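Local coordinates for DNA repair and recombination protein RadB (Thermococcus kodakarensis, PDB 2CVH) that probably takes part in DNA repair and homologous recombination, binding DNA and ATP but hydrolysing ATP only very weakly and not promoting strand exchange, at residues Arg210-Arg214 with Gly215-Val219; Ile95-Leu98 with Lys99-Asp103; Ile128-Leu131 with Ser132-Gln136. All blocks are in the same frame, centred on the assembly; numbering follows the deposited sequence.

Contact 1: residues Arg210-Arg214 with Gly215-Val219; sequences RITER and GIEDV
Glu217 extends its carboxylate between Thr212 and Arg214 on one face of a tight beta hairpin. Thr212 OG1 donates to Glu217 OE1 over a short 2.5 Å, meeting that oxygen's anti lone pair, the one turned away from OE2. Arg214 NH1 grips the other oxygen, Glu217 OE2, at 3.2 Å in a salt bridge that arrives from above the carboxylate plane, and a water joins the same two atoms. Arg210 lays the face of its guanidinium over Glu217 CB; its NH1 stays 3.9 Å from Glu217 OE1, a long, purely ionic attraction, while its NE bonds to Asp218 O at 3.0 Å.

The next shell is the turn. With chi1 at 70°, Thr212 directs OG1 back over its own backbone, where it also accepts from Arg214 N at 3.1 Å, forming an ST turn within the type I turn from Thr212 to Gly215. Glycine fits the last position of the turn, because a CB there would clash with Arg214 O. Paired backbone bonds join Arg210 to Glu217 and Thr212 to Gly215, and Arg61 and Arg69 bind the carbonyls of Thr212 and Arg214.

On the other face Ile211 CG1 and Ile216 CG1 meet at 4.3 Å. Ile216 packs on helix 33-44 and Ile211 lies near Gly32 of the predicted ATP-binding P-loop, places that suit branched apolar chains. One carboxylate is thus shared by a hydroxyl and two arginines, a network that probably favours its ionised form and ties both strands to their turn.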
# COMPACT_ATOMS: atom_id res chain seq x y z
N ARG A 210 4.21 -15.31 -5.49
CA ARG A 210 2.95 -15.87 -5.97
C ARG A 210 1.82 -15.63 -4.98
O ARG A 210 2.04 -15.57 -3.78
CB ARG A 210 3.08 -17.38 -6.30
CG ARG A 210 3.62 -18.19 -5.18
CD ARG A 210 3.87 -19.63 -5.55
NE ARG A 210 4.71 -20.28 -4.54
CZ ARG A 210 4.27 -21.13 -3.62
NH1 ARG A 210 2.99 -21.47 -3.56
NH2 ARG A 210 5.13 -21.68 -2.77
N ILE A 211 0.64 -15.38 -5.50
CA ILE A 211 -0.54 -15.17 -4.69
C ILE A 211 -1.13 -16.55 -4.46
O ILE A 211 -1.48 -17.24 -5.43
CB ILE A 211 -1.58 -14.29 -5.40
CG1 ILE A 211 -0.96 -12.88 -5.63
CG2 ILE A 211 -2.90 -14.27 -4.58
CD1 ILE A 211 -1.84 -11.89 -6.39
N THR A 212 -1.17 -16.97 -3.20
CA THR A 212 -1.71 -18.27 -2.82
C THR A 212 -2.80 -18.10 -1.76
O THR A 212 -3.20 -16.98 -1.44
CB THR A 212 -0.64 -19.16 -2.22
OG1 THR A 212 -0.27 -18.66 -0.93
CG2 THR A 212 0.57 -19.23 -3.13
N GLU A 213 -3.27 -19.21 -1.22
CA GLU A 213 -4.30 -19.18 -0.19
C GLU A 213 -3.73 -18.56 1.07
O GLU A 213 -4.48 -17.98 1.85
CB GLU A 213 -4.79 -20.60 0.11
CG GLU A 213 -5.85 -21.09 -0.86
CD GLU A 213 -5.29 -21.72 -2.13
OE1 GLU A 213 -5.65 -22.89 -2.40
OE2 GLU A 213 -4.51 -21.06 -2.85
N ARG A 214 -2.41 -18.65 1.25
CA ARG A 214 -1.74 -18.10 2.42
C ARG A 214 -1.43 -16.61 2.31
O ARG A 214 -0.85 -16.03 3.23
CB ARG A 214 -0.44 -18.82 2.72
CG ARG A 214 -0.54 -20.31 2.68
CD ARG A 214 0.78 -20.97 3.09
NE ARG A 214 1.13 -20.65 4.47
CZ ARG A 214 2.37 -20.61 4.93
NH1 ARG A 214 3.39 -20.88 4.12
NH2 ARG A 214 2.61 -20.27 6.20
N GLY A 215 -1.81 -15.99 1.19
CA GLY A 215 -1.53 -14.58 0.98
C GLY A 215 -0.56 -14.42 -0.18
O GLY A 215 -0.92 -14.57 -1.35
N ILE A 216 0.71 -14.19 0.15
CA ILE A 216 1.74 -14.02 -0.86
C ILE A 216 2.92 -14.83 -0.42
O ILE A 216 3.31 -14.82 0.75
CB ILE A 216 2.11 -12.52 -1.03
CG1 ILE A 216 1.15 -11.89 -2.05
CG2 ILE A 216 3.56 -12.37 -1.46
CD1 ILE A 216 1.22 -10.39 -2.11
N GLU A 217 3.45 -15.61 -1.34
CA GLU A 217 4.57 -16.48 -1.02
C GLU A 217 5.72 -16.36 -2.00
O GLU A 217 5.57 -15.80 -3.08
CB GLU A 217 4.10 -17.95 -0.96
CG GLU A 217 3.07 -18.19 0.13
CD GLU A 217 2.74 -19.65 0.32
OE1 GLU A 217 1.67 -20.07 -0.13
OE2 GLU A 217 3.53 -20.38 0.95
N ASP A 218 6.88 -16.83 -1.57
CA ASP A 218 8.02 -16.87 -2.44
C ASP A 218 7.71 -17.98 -3.44
O ASP A 218 6.97 -18.93 -3.14
CB ASP A 218 9.27 -17.19 -1.65
CG ASP A 218 9.74 -16.01 -0.86
OD1 ASP A 218 10.17 -15.05 -1.51
OD2 ASP A 218 9.63 -16.03 0.39
N VAL A 219 8.23 -17.83 -4.65
CA VAL A 219 7.98 -18.82 -5.68
C VAL A 219 8.74 -20.09 -5.35
O VAL A 219 9.55 -20.12 -4.42
CB VAL A 219 8.46 -18.32 -7.05
CG1 VAL A 219 7.72 -17.07 -7.44
CG2 VAL A 219 9.96 -18.08 -7.01
O HOH W 1 7.14 -21.18 -1.44
O HOH W 2 3.62 -22.94 1.64

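Contact 2: residues Ile95-Leu98 with Lys99-Asp103; sequences IGSL and KKTVD
Ser97 O accepts two backbone bonds in the last turn of helix 90-101, from Lys100 N at 2.9 Å and from Thr101 N at 3.2 Å. The first of these spans three residues, as does the bond from Lys99 N to Gly96 O, so the helix tightens locally toward a 3-10 pattern. Val102 N closes a regular four-residue bond on Leu98 O at 3.0 Å, although Val102 itself has already left helical backbone angles (psi 121°).

Among the hydroxyls, Thr101 turns OG1 beside its own backbone N (chi1 -50°), from where it makes a weak third bond to Ser97 O. Ser97 OG does the same one turn earlier, bonding to Val94 O. Short hydroxyl residues suit such places, since they can return to a carbonyl of the preceding turn.

Apolar contact follows the buried side. Leu98 CD2 and Val102 CG2 meet at 4.2 Å, and Leu98 continues inward to Ala49 and Val51 of strand 47-52, Phe83 of strand 80-83 and Ile141 of helix 128-145. Lys99, more exposed, bends at chi3 (-64°) and runs back past Gly96, its CB 3.1 Å from Gly96 O; glycine puts no side chain beside the lysine, which also touches Val137 and Trp140 of helix 128-145.

Leu98 therefore seats the helix end on strands 47-52 and 80-83, with Val102 packed against it, while the positive charge of Lys100, extending past the last turn, would probably ease the helix dipole as the chain turns away toward strand 106-112.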
# COMPACT_ATOMS: atom_id res chain seq x y z
N ILE A 95 -8.35 10.88 6.50
CA ILE A 95 -6.90 11.00 6.61
C ILE A 95 -6.60 12.04 7.68
O ILE A 95 -5.73 11.84 8.53
CB ILE A 95 -6.27 11.34 5.26
CG1 ILE A 95 -6.40 10.12 4.34
CG2 ILE A 95 -4.81 11.69 5.45
CD1 ILE A 95 -5.85 10.32 2.98
N GLY A 96 -7.41 13.10 7.70
CA GLY A 96 -7.25 14.12 8.71
C GLY A 96 -7.51 13.51 10.07
O GLY A 96 -6.70 13.69 11.00
N SER A 97 -8.58 12.73 10.19
CA SER A 97 -8.93 12.09 11.45
C SER A 97 -7.79 11.20 11.94
O SER A 97 -7.46 11.17 13.14
CB SER A 97 -10.23 11.27 11.31
OG SER A 97 -10.03 10.01 10.67
N LEU A 98 -7.16 10.51 10.99
CA LEU A 98 -6.06 9.60 11.28
C LEU A 98 -4.97 10.22 12.13
O LEU A 98 -4.26 9.50 12.85
CB LEU A 98 -5.46 9.07 9.98
CG LEU A 98 -6.26 8.00 9.24
CD1 LEU A 98 -5.40 7.44 8.12
CD2 LEU A 98 -6.65 6.88 10.20
N LYS A 99 -4.87 11.54 12.07
CA LYS A 99 -3.87 12.26 12.84
C LYS A 99 -3.98 11.91 14.32
O LYS A 99 -2.97 11.61 14.96
CB LYS A 99 -4.02 13.77 12.62
CG LYS A 99 -2.70 14.53 12.60
CD LYS A 99 -2.88 15.99 12.12
CE LYS A 99 -3.37 16.07 10.68
NZ LYS A 99 -3.72 17.45 10.27
N LYS A 100 -5.21 11.87 14.84
CA LYS A 100 -5.41 11.55 16.25
C LYS A 100 -5.81 10.09 16.55
O LYS A 100 -5.67 9.64 17.69
CB LYS A 100 -6.39 12.53 16.88
CG LYS A 100 -6.29 12.63 18.43
CD LYS A 100 -4.95 13.21 18.93
CE LYS A 100 -3.89 12.14 19.18
NZ LYS A 100 -2.59 12.72 19.62
N THR A 101 -6.32 9.38 15.55
CA THR A 101 -6.70 7.98 15.72
C THR A 101 -5.44 7.12 15.85
O THR A 101 -5.37 6.19 16.66
CB THR A 101 -7.47 7.46 14.49
OG1 THR A 101 -8.54 8.37 14.17
CG2 THR A 101 -8.04 6.05 14.75
N VAL A 102 -4.45 7.41 15.01
CA VAL A 102 -3.21 6.66 15.02
C VAL A 102 -2.37 6.99 16.25
O VAL A 102 -1.98 8.14 16.44
CB VAL A 102 -2.36 6.96 13.75
CG1 VAL A 102 -1.06 6.15 13.77
CG2 VAL A 102 -3.18 6.66 12.49
N ASP A 103 -2.06 5.98 17.04
CA ASP A 103 -1.24 6.16 18.24
C ASP A 103 -0.14 5.13 18.22
O ASP A 103 0.01 4.40 17.24
CB ASP A 103 -2.08 5.97 19.50
CG ASP A 103 -3.05 4.80 19.40
OD1 ASP A 103 -4.27 5.02 19.51
OD2 ASP A 103 -2.59 3.65 19.20

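Contact 3: residues Ile128-Leu131 with Ser132-Gln136; sequences IAEL and SRQLQ
Leu131 and Leu135 pack one turn apart on the inner flank of helix 128-145, Leu131 CG touching Leu135 CD1 at 4.0 Å. Both also meet Leu172, so leucines suit this flank, which faces helix 170-174. Leu135 N bonds to Leu131 O at 2.9 Å.

Gln134 is buried against Gln91 and Arg92 of helix 90-101, and its amide turns back on its own helix. NE2 reaches Glu130 O at 3.2 Å from the face of that carbonyl opposite to Gln134 N, so two donors hold one oxygen; a weak bond of 3.4 Å also joins Gln134 NE2 to Glu130 OE2. A leucine here would lose both amide bonds, and would probably leave the Glu130 carboxylate freer to swing, with Arg92 as a distant, weakly paired partner of OE2. Ser132 does likewise on another side: OG and N bind Ile128 O from opposite faces, OG at 3.1 Å.

The solvent side is looser. Arg133, bent at chi2 and chi3 (82° and 70°), folds its guanidinium over Ala129 O, 3.4 Å above the group's plane, without a hydrogen bond, while NE stays 4.2 Å from Glu130 OE1, beyond a salt bridge. Alanine's small CB lets the arginine lie close.

Polar side chains thus double the backbone bonds early in the helix, whereas the Glu130-Arg133 attraction is probably weak and adaptable, since the charged atoms do not touch.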
# COMPACT_ATOMS: atom_id res chain seq x y z
N ILE A 128 -5.24 18.47 -7.53
CA ILE A 128 -3.87 18.02 -7.27
C ILE A 128 -3.28 18.49 -5.93
O ILE A 128 -2.48 17.78 -5.32
CB ILE A 128 -2.95 18.41 -8.45
CG1 ILE A 128 -1.67 17.57 -8.41
CG2 ILE A 128 -2.63 19.90 -8.40
CD1 ILE A 128 -0.88 17.58 -9.69
N ALA A 129 -3.70 19.65 -5.45
CA ALA A 129 -3.22 20.17 -4.17
C ALA A 129 -3.89 19.44 -2.99
O ALA A 129 -3.33 19.33 -1.90
CB ALA A 129 -3.47 21.67 -4.09
N GLU A 130 -5.11 18.98 -3.22
CA GLU A 130 -5.86 18.25 -2.20
C GLU A 130 -5.18 16.90 -1.97
O GLU A 130 -5.17 16.37 -0.85
CB GLU A 130 -7.31 18.04 -2.67
CG GLU A 130 -8.33 18.80 -1.84
CD GLU A 130 -8.47 18.27 -0.42
OE1 GLU A 130 -8.82 19.06 0.47
OE2 GLU A 130 -8.22 17.06 -0.21
N LEU A 131 -4.62 16.34 -3.04
CA LEU A 131 -3.90 15.09 -2.97
C LEU A 131 -2.66 15.36 -2.13
O LEU A 131 -2.36 14.62 -1.19
CB LEU A 131 -3.51 14.61 -4.37
CG LEU A 131 -2.60 13.38 -4.45
CD1 LEU A 131 -3.25 12.20 -3.75
CD2 LEU A 131 -2.29 13.05 -5.91
N SER A 132 -1.98 16.46 -2.43
CA SER A 132 -0.78 16.87 -1.71
C SER A 132 -1.08 17.10 -0.22
O SER A 132 -0.23 16.89 0.64
CB SER A 132 -0.19 18.13 -2.34
OG SER A 132 0.12 17.91 -3.70
N ARG A 133 -2.30 17.55 0.06
CA ARG A 133 -2.77 17.77 1.42
C ARG A 133 -2.70 16.43 2.16
O ARG A 133 -2.07 16.30 3.21
CB ARG A 133 -4.24 18.22 1.40
CG ARG A 133 -4.60 19.39 2.32
CD ARG A 133 -4.25 20.72 1.65
NE ARG A 133 -5.12 21.02 0.52
CZ ARG A 133 -4.95 22.05 -0.31
NH1 ARG A 133 -3.93 22.89 -0.14
NH2 ARG A 133 -5.82 22.28 -1.28
N GLN A 134 -3.36 15.44 1.56
CA GLN A 134 -3.43 14.08 2.08
C GLN A 134 -2.06 13.43 2.24
O GLN A 134 -1.73 12.92 3.30
CB GLN A 134 -4.32 13.24 1.17
CG GLN A 134 -5.76 13.73 1.19
CD GLN A 134 -6.65 13.08 0.15
OE1 GLN A 134 -6.90 11.87 0.19
NE2 GLN A 134 -7.16 13.89 -0.78
N LEU A 135 -1.27 13.46 1.18
CA LEU A 135 0.05 12.86 1.21
C LEU A 135 0.87 13.48 2.32
O LEU A 135 1.51 12.77 3.10
CB LEU A 135 0.74 12.99 -0.16
CG LEU A 135 0.14 12.11 -1.27
CD1 LEU A 135 0.85 12.38 -2.59
CD2 LEU A 135 0.23 10.62 -0.92
N GLN A 136 0.80 14.80 2.45
CA GLN A 136 1.54 15.48 3.51
C GLN A 136 1.05 15.05 4.89
O GLN A 136 1.87 14.84 5.79
CB GLN A 136 1.46 17.00 3.36
CG GLN A 136 2.57 17.56 2.48
CD GLN A 136 3.94 16.96 2.81
OE1 GLN A 136 4.56 16.30 1.97
NE2 GLN A 136 4.40 17.16 4.04

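Overall arrangement
From the N terminus the chain first makes contact 2, at the end of helix 90-101, then passes through strand 106-112 to contact 3, at the start of helix 128-145, whose beta-alpha-beta unit ends in strand 149-153. Contact 1 comes last, closing the hairpin of strands 206-212 and 215-218 at one edge of the sheet. Each joins neighbouring residues; they lie in series, and none nests or crosses. Contacts 2 and 3 touch where Ile95 CD1 packs 3.4 Å from Gln134 OE1, tying two helices of the RecA-like core together. Contact 1 lies across the chain's centre, about 32 Å and 34 Å from their centres, beside the P-loop.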